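Local coordinates for protein structure-specific endonuclease subunit slx1 (Schizosaccharomyces pombe, PDB 4ZDT) that acts as the catalytic subunit of the Slx1-Slx4 endonuclease, cutting branched DNA near junctions with single strands, seen here through its zinc-binding RING finger domain, at residues E11-E14 with S15-R19; T34-A37 with S38-T42; R59-W63 with R64-S68. All coordinates share one frame; numbering follows the deposited sequence.

Contact 1 (E11-E14 with S15-R19); sequences ECIE and SDELR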
# COMPACT_ATOMS: atom_id res chain seq x y z
N GLU A 11 0.70 15.67 9.55
CA GLU A 11 -0.70 15.65 9.94
C GLU A 11 -0.87 14.72 11.14
O GLU A 11 -0.04 13.82 11.36
CB GLU A 11 -1.62 15.19 8.80
CG GLU A 11 -1.42 15.92 7.46
CD GLU A 11 -1.74 17.40 7.53
OE1 GLU A 11 -2.76 17.77 8.16
OE2 GLU A 11 -0.97 18.20 6.94
N CYS A 12 -1.92 14.96 11.91
CA CYS A 12 -2.20 14.15 13.08
C CYS A 12 -2.69 12.76 12.69
O CYS A 12 -3.34 12.59 11.66
CB CYS A 12 -3.19 14.84 14.01
SG CYS A 12 -2.56 16.18 15.03
N ILE A 13 -2.34 11.78 13.50
CA ILE A 13 -2.80 10.41 13.32
C ILE A 13 -3.88 10.17 14.36
O ILE A 13 -3.62 10.19 15.55
CB ILE A 13 -1.65 9.37 13.46
CG1 ILE A 13 -0.52 9.68 12.47
CG2 ILE A 13 -2.18 7.95 13.25
CD1 ILE A 13 0.73 8.81 12.64
N GLU A 14 -5.10 9.93 13.88
CA GLU A 14 -6.26 9.73 14.75
C GLU A 14 -6.10 8.47 15.60
O GLU A 14 -5.25 7.62 15.31
CB GLU A 14 -7.55 9.67 13.93
CG GLU A 14 -7.82 10.90 13.04
CD GLU A 14 -7.85 12.22 13.81
OE1 GLU A 14 -8.16 12.22 15.02
OE2 GLU A 14 -7.55 13.27 13.18
N SER A 15 -6.91 8.35 16.65
CA SER A 15 -6.86 7.19 17.55
C SER A 15 -7.36 5.90 16.91
O SER A 15 -6.94 4.81 17.30
CB SER A 15 -7.65 7.48 18.83
OG SER A 15 -7.01 8.48 19.60
N ASP A 16 -8.25 6.03 15.93
CA ASP A 16 -8.84 4.89 15.24
C ASP A 16 -8.01 4.46 14.02
O ASP A 16 -8.36 3.49 13.32
CB ASP A 16 -10.28 5.21 14.80
CG ASP A 16 -11.23 5.35 15.98
OD1 ASP A 16 -10.97 4.73 17.04
OD2 ASP A 16 -12.26 6.06 15.84
N GLU A 17 -6.93 5.19 13.78
CA GLU A 17 -6.16 5.02 12.55
C GLU A 17 -4.99 4.07 12.76
O GLU A 17 -4.32 4.11 13.79
CB GLU A 17 -5.65 6.38 12.08
CG GLU A 17 -5.55 6.51 10.57
CD GLU A 17 -5.27 7.93 10.12
OE1 GLU A 17 -5.14 8.14 8.90
OE2 GLU A 17 -5.18 8.84 10.98
N LEU A 18 -4.77 3.20 11.77
CA LEU A 18 -3.58 2.35 11.74
C LEU A 18 -2.35 3.21 11.47
O LEU A 18 -2.44 4.24 10.79
CB LEU A 18 -3.72 1.27 10.67
CG LEU A 18 -4.89 0.30 10.76
CD1 LEU A 18 -4.93 -0.62 9.54
CD2 LEU A 18 -4.88 -0.52 12.07
N ARG A 19 -1.20 2.79 11.98
CA ARG A 19 0.03 3.56 11.80
C ARG A 19 1.30 2.71 11.88
O ARG A 19 1.39 1.80 12.71
CB ARG A 19 0.11 4.71 12.81
CG ARG A 19 0.64 4.29 14.17
CD ARG A 19 -0.08 5.03 15.29
NE ARG A 19 -1.54 4.91 15.17
CZ ARG A 19 -2.41 5.57 15.93
NH1 ARG A 19 -1.96 6.40 16.88
NH2 ARG A 19 -3.71 5.41 15.75

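Contact 2 (T34-A37 with S38-T42); sequences TCLA and SSFLT. With ZN (zinc ion), chain E.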
# COMPACT_ATOMS: atom_id res chain seq x y z
N THR A 34 0.38 4.80 4.58
CA THR A 34 0.51 5.26 3.20
C THR A 34 1.71 6.17 3.02
O THR A 34 2.44 6.04 2.04
CB THR A 34 -0.78 5.92 2.65
OG1 THR A 34 -1.19 6.94 3.56
CG2 THR A 34 -1.87 4.89 2.58
N CYS A 35 1.95 7.07 3.97
CA CYS A 35 3.14 7.93 3.91
C CYS A 35 4.45 7.14 3.86
O CYS A 35 5.30 7.37 3.00
CB CYS A 35 3.18 8.93 5.08
SG CYS A 35 1.85 10.14 5.00
N LEU A 36 4.64 6.22 4.81
CA LEU A 36 5.83 5.38 4.84
C LEU A 36 5.95 4.55 3.56
O LEU A 36 7.01 4.48 2.96
CB LEU A 36 5.82 4.44 6.07
CG LEU A 36 7.14 3.72 6.38
CD1 LEU A 36 8.27 4.71 6.66
CD2 LEU A 36 6.99 2.77 7.57
N ALA A 37 4.86 3.91 3.15
CA ALA A 37 4.91 3.08 1.95
C ALA A 37 5.36 3.91 0.74
O ALA A 37 6.28 3.52 0.00
CB ALA A 37 3.56 2.42 1.69
N SER A 38 4.72 5.07 0.56
CA SER A 38 5.08 5.98 -0.54
C SER A 38 6.61 6.32 -0.51
O SER A 38 7.28 6.30 -1.56
CB SER A 38 4.18 7.22 -0.51
OG SER A 38 4.49 8.08 -1.56
N SER A 39 7.16 6.55 0.69
CA SER A 39 8.59 6.87 0.81
C SER A 39 9.50 5.69 0.46
O SER A 39 10.66 5.89 0.12
CB SER A 39 8.93 7.38 2.22
OG SER A 39 8.90 6.33 3.17
N PHE A 40 8.98 4.48 0.57
CA PHE A 40 9.75 3.26 0.32
C PHE A 40 9.69 2.80 -1.15
O PHE A 40 10.61 2.13 -1.62
CB PHE A 40 9.22 2.12 1.19
CG PHE A 40 9.66 2.18 2.64
CD1 PHE A 40 10.38 3.26 3.15
CD2 PHE A 40 9.32 1.15 3.50
CE1 PHE A 40 10.79 3.29 4.50
CE2 PHE A 40 9.72 1.17 4.86
CZ PHE A 40 10.45 2.26 5.35
N LEU A 41 8.62 3.16 -1.86
CA LEU A 41 8.40 2.69 -3.24
C LEU A 41 9.44 3.21 -4.24
O LEU A 41 9.81 4.38 -4.19
CB LEU A 41 6.96 3.03 -3.72
CG LEU A 41 5.82 2.34 -2.94
CD1 LEU A 41 4.45 2.76 -3.43
CD2 LEU A 41 5.93 0.82 -2.96
N THR A 42 9.91 2.35 -5.14
CA THR A 42 10.97 2.72 -6.10
C THR A 42 10.48 2.94 -7.54
O THR A 42 11.19 3.53 -8.36
CB THR A 42 12.16 1.71 -6.06
OG1 THR A 42 11.68 0.37 -6.19
CG2 THR A 42 12.91 1.83 -4.73
ZN ZN E . 1.55 10.97 7.10

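Contact 3 (R59-W63 with R64-S68); sequences RVLRW and REFLS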
# COMPACT_ATOMS: atom_id res chain seq x y z
N ARG A 59 18.08 2.07 9.97
CA ARG A 59 18.09 0.61 9.76
C ARG A 59 17.29 0.30 8.48
O ARG A 59 16.35 1.03 8.15
CB ARG A 59 17.47 -0.13 10.94
CG ARG A 59 18.26 -0.06 12.26
CD ARG A 59 17.42 -0.71 13.36
NE ARG A 59 18.07 -0.84 14.67
CZ ARG A 59 17.90 0.01 15.68
NH1 ARG A 59 17.13 1.10 15.54
NH2 ARG A 59 18.52 -0.21 16.84
N VAL A 60 17.66 -0.77 7.77
CA VAL A 60 16.91 -1.17 6.56
C VAL A 60 16.15 -2.42 6.88
O VAL A 60 16.75 -3.49 7.09
CB VAL A 60 17.84 -1.38 5.34
CG1 VAL A 60 17.04 -1.88 4.14
CG2 VAL A 60 18.55 -0.08 4.99
N LEU A 61 14.83 -2.30 6.93
CA LEU A 61 13.97 -3.36 7.44
C LEU A 61 12.94 -3.73 6.40
O LEU A 61 12.71 -2.96 5.47
CB LEU A 61 13.27 -2.91 8.72
CG LEU A 61 14.21 -2.38 9.82
CD1 LEU A 61 13.36 -1.80 10.93
CD2 LEU A 61 15.12 -3.49 10.34
N ARG A 62 12.33 -4.91 6.56
CA ARG A 62 11.27 -5.35 5.65
C ARG A 62 9.98 -4.68 6.07
O ARG A 62 9.81 -4.32 7.24
CB ARG A 62 11.12 -6.87 5.73
CG ARG A 62 12.30 -7.61 5.13
CD ARG A 62 12.30 -9.12 5.45
NE ARG A 62 13.50 -9.71 4.84
CZ ARG A 62 13.72 -11.03 4.69
NH1 ARG A 62 12.84 -11.92 5.13
NH2 ARG A 62 14.84 -11.45 4.10
N TRP A 63 9.06 -4.54 5.11
CA TRP A 63 7.80 -3.82 5.32
C TRP A 63 7.09 -4.30 6.56
O TRP A 63 6.60 -3.50 7.36
CB TRP A 63 6.89 -3.97 4.08
CG TRP A 63 5.57 -3.26 4.25
CD1 TRP A 63 4.32 -3.82 4.32
CD2 TRP A 63 5.38 -1.85 4.44
NE1 TRP A 63 3.36 -2.84 4.52
CE2 TRP A 63 3.99 -1.62 4.59
CE3 TRP A 63 6.26 -0.76 4.49
CZ2 TRP A 63 3.46 -0.34 4.80
CZ3 TRP A 63 5.72 0.53 4.68
CH2 TRP A 63 4.34 0.72 4.84
N ARG A 64 7.01 -5.62 6.72
CA ARG A 64 6.29 -6.22 7.84
C ARG A 64 6.74 -5.69 9.20
O ARG A 64 5.92 -5.50 10.10
CB ARG A 64 6.42 -7.74 7.80
CG ARG A 64 5.27 -8.48 8.48
CD ARG A 64 5.32 -9.97 8.18
NE ARG A 64 4.73 -10.30 6.89
CZ ARG A 64 3.43 -10.41 6.67
NH1 ARG A 64 2.57 -10.23 7.66
NH2 ARG A 64 2.98 -10.70 5.45
N GLU A 65 8.04 -5.46 9.34
CA GLU A 65 8.61 -5.01 10.60
C GLU A 65 7.95 -3.73 11.12
O GLU A 65 7.93 -3.48 12.32
CB GLU A 65 10.12 -4.80 10.46
CG GLU A 65 10.95 -6.03 10.81
CD GLU A 65 11.15 -6.95 9.62
OE1 GLU A 65 11.87 -6.56 8.68
OE2 GLU A 65 10.58 -8.06 9.63
N PHE A 66 7.40 -2.93 10.21
CA PHE A 66 6.78 -1.66 10.62
C PHE A 66 5.33 -1.83 11.06
O PHE A 66 4.68 -0.87 11.50
CB PHE A 66 6.91 -0.62 9.50
CG PHE A 66 8.34 -0.27 9.19
CD1 PHE A 66 9.00 0.71 9.94
CD2 PHE A 66 9.02 -0.90 8.14
CE1 PHE A 66 10.32 1.04 9.65
CE2 PHE A 66 10.33 -0.57 7.84
CZ PHE A 66 10.99 0.41 8.61
N LEU A 67 4.84 -3.07 11.02
CA LEU A 67 3.42 -3.33 11.30
C LEU A 67 3.14 -3.90 12.68
O LEU A 67 2.16 -4.64 12.84
CB LEU A 67 2.84 -4.27 10.21
CG LEU A 67 3.00 -3.87 8.73
CD1 LEU A 67 2.41 -4.90 7.79
CD2 LEU A 67 2.39 -2.50 8.46
N SER A 68 3.94 -3.57 13.71
CA SER A 68 3.77 -4.22 15.03
C SER A 68 2.45 -3.95 15.73
O SER A 68 2.02 -4.72 16.57
CB SER A 68 4.92 -3.89 16.00
OG SER A 68 4.91 -2.51 16.34

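Contact 1 (E11-E14 with S15-R19)
E14 and E17 stand at the two ends of a type I beta turn through S15 and D16, and its closing backbone bond, from E17 N to E14 O, is weak at 3.3 Å. The same pair is joined a second time by a side chain. The amide N of E14 donates to OE2 of E17 at 3.1 Å and meets this oxygen nearly along its C-O bond. The E17 chain runs extended beyond CG (chi2 170°), which carries its carboxylate back to the start of the turn and leaves OE2 3.7 Å from CA of I13. The E14 side chain, bent at chi2, leads away, and its OE2 lies 5.5 Å from OE2 of E17, a separation that probably eases the repulsion between like charges.

I13 meets R19 from one face: its CG2 sits over the centre of the guanidinium, 3.6 Å from CZ. A chi1 of 83° and bends further out fold R19 back over this methyl; its NH2 lies 2.7 Å from E14 O, and its NE makes a weak hydrogen bond to E17 O. I13 is buried, also touching C6, H32 and I30, whereas L18 packs on I26 of the Slx4 chain. E17 also touches the zinc ligand H32; the turn lies in the loop between the first and second ligand pairs (C6/C9 and C22/C27) of the cross-brace of a RING finger.

Contact 2 (T34-A37 with S38-T42)
L36 turns its CG anti to the backbone N (chi1 -168°), while F40 sets its own CG anti to the carbonyl carbon (chi1 -77°), which brings leucine and ring together one helical turn apart. The leucine lies over one face of the phenyl group, displaced toward the rim: CG is 4.1 Å from the F40 ring centroid in a CH-pi contact, and CD1 reaches F40 CZ at 3.5 Å. Were F40 an alanine, the face under L36 CG and CD1 would be gone, which would probably open a gap beside the leucine and leave F66 without its edge-to-face partner.

The backbone beneath is helical, with S38 N bonded to T34 O at 2.9 Å. A37 O takes two donors, F40 N at 2.9 Å from well above the carbonyl plane and L41 N at 3.0 Å almost in line with the C=O bond, as the chain leaves helical geometry at L41. The S39 hydroxyl folds back on the helix, its OG donating to L36 O at 2.7 Å. Nearer the helix start, C35 SG binds zinc at 2.3 Å, the site being completed by C6, C9 and H32.

Helix 33-40 follows strand 30-31 after the zinc ligand H32; L36 and A37 lean on W63, just past strand 60-62, while T34 and S38 pack on W25 and A37 on L29 of the Slx4 chain.

Contact 3 (R59-W63 with R64-S68)
L61, W63, F66 and L67 make the close-packed side of this bend, whereas R62, R64 and E65 lie toward its more exposed side. The side chains of L61 and F66 cross at about a right angle, L61 CB coming 3.9 Å from F66 CE2. W63 O lies at the edge of the F66 ring, in its plane, and also accepts the F66 amide, N to O 3.0 Å, with the donor above the carbonyl plane. L67 crosses the indole as steeply, its CD1 4.0 Å from NE1 of W63. W63 holds its CG anti to the backbone N (chi1 180°), sending the indole toward L36 and A37 of helix 33-40, and its NE1 is hydrogen-bonded to L29 O of the Slx4 chain.

On the solvent side E65, bent at chi2 (87°), curls back so that OE1 accepts from R62 N at 2.7 Å, while E65 N returns a bond to R62 O at 3.0 Å. The same OE1 also presses on CB of R62; the looseness lies farther out, where the extended arginine leads away and its NE is 5.2 Å from OE1. R64 likewise leads away, to Y31 of the Slx4 chain in a cation-pi contact.

The glutamate thus grips the main chain of R62 rather than its charge, which probably helps to fix the passage from strand 60-62 into the 3-10 turn, with any attraction to the guanidinium probably secondary.

How the contacts relate
Along the chain, contacts 1, 2 and 3 follow in series within the RING finger domain: the loop before strand 20-21, helix 33-40, then strand 60-62 and the turn after it. The centres of contacts 2 and 3 are about 12 Å apart and the two touch, F40 CE2 lying 3.5 Å from F66 CE2. The centre of contact 1 is more remote, about 17 Å and 18 Å from theirs, although its nearest atoms come to about 4 Å from contact 3 without touching. Contacts 2 and 3 join the helix to the 3-10 turn that follows strand 60-62, between the two zinc sites, and all three contacts have residues that meet the Slx4 chain.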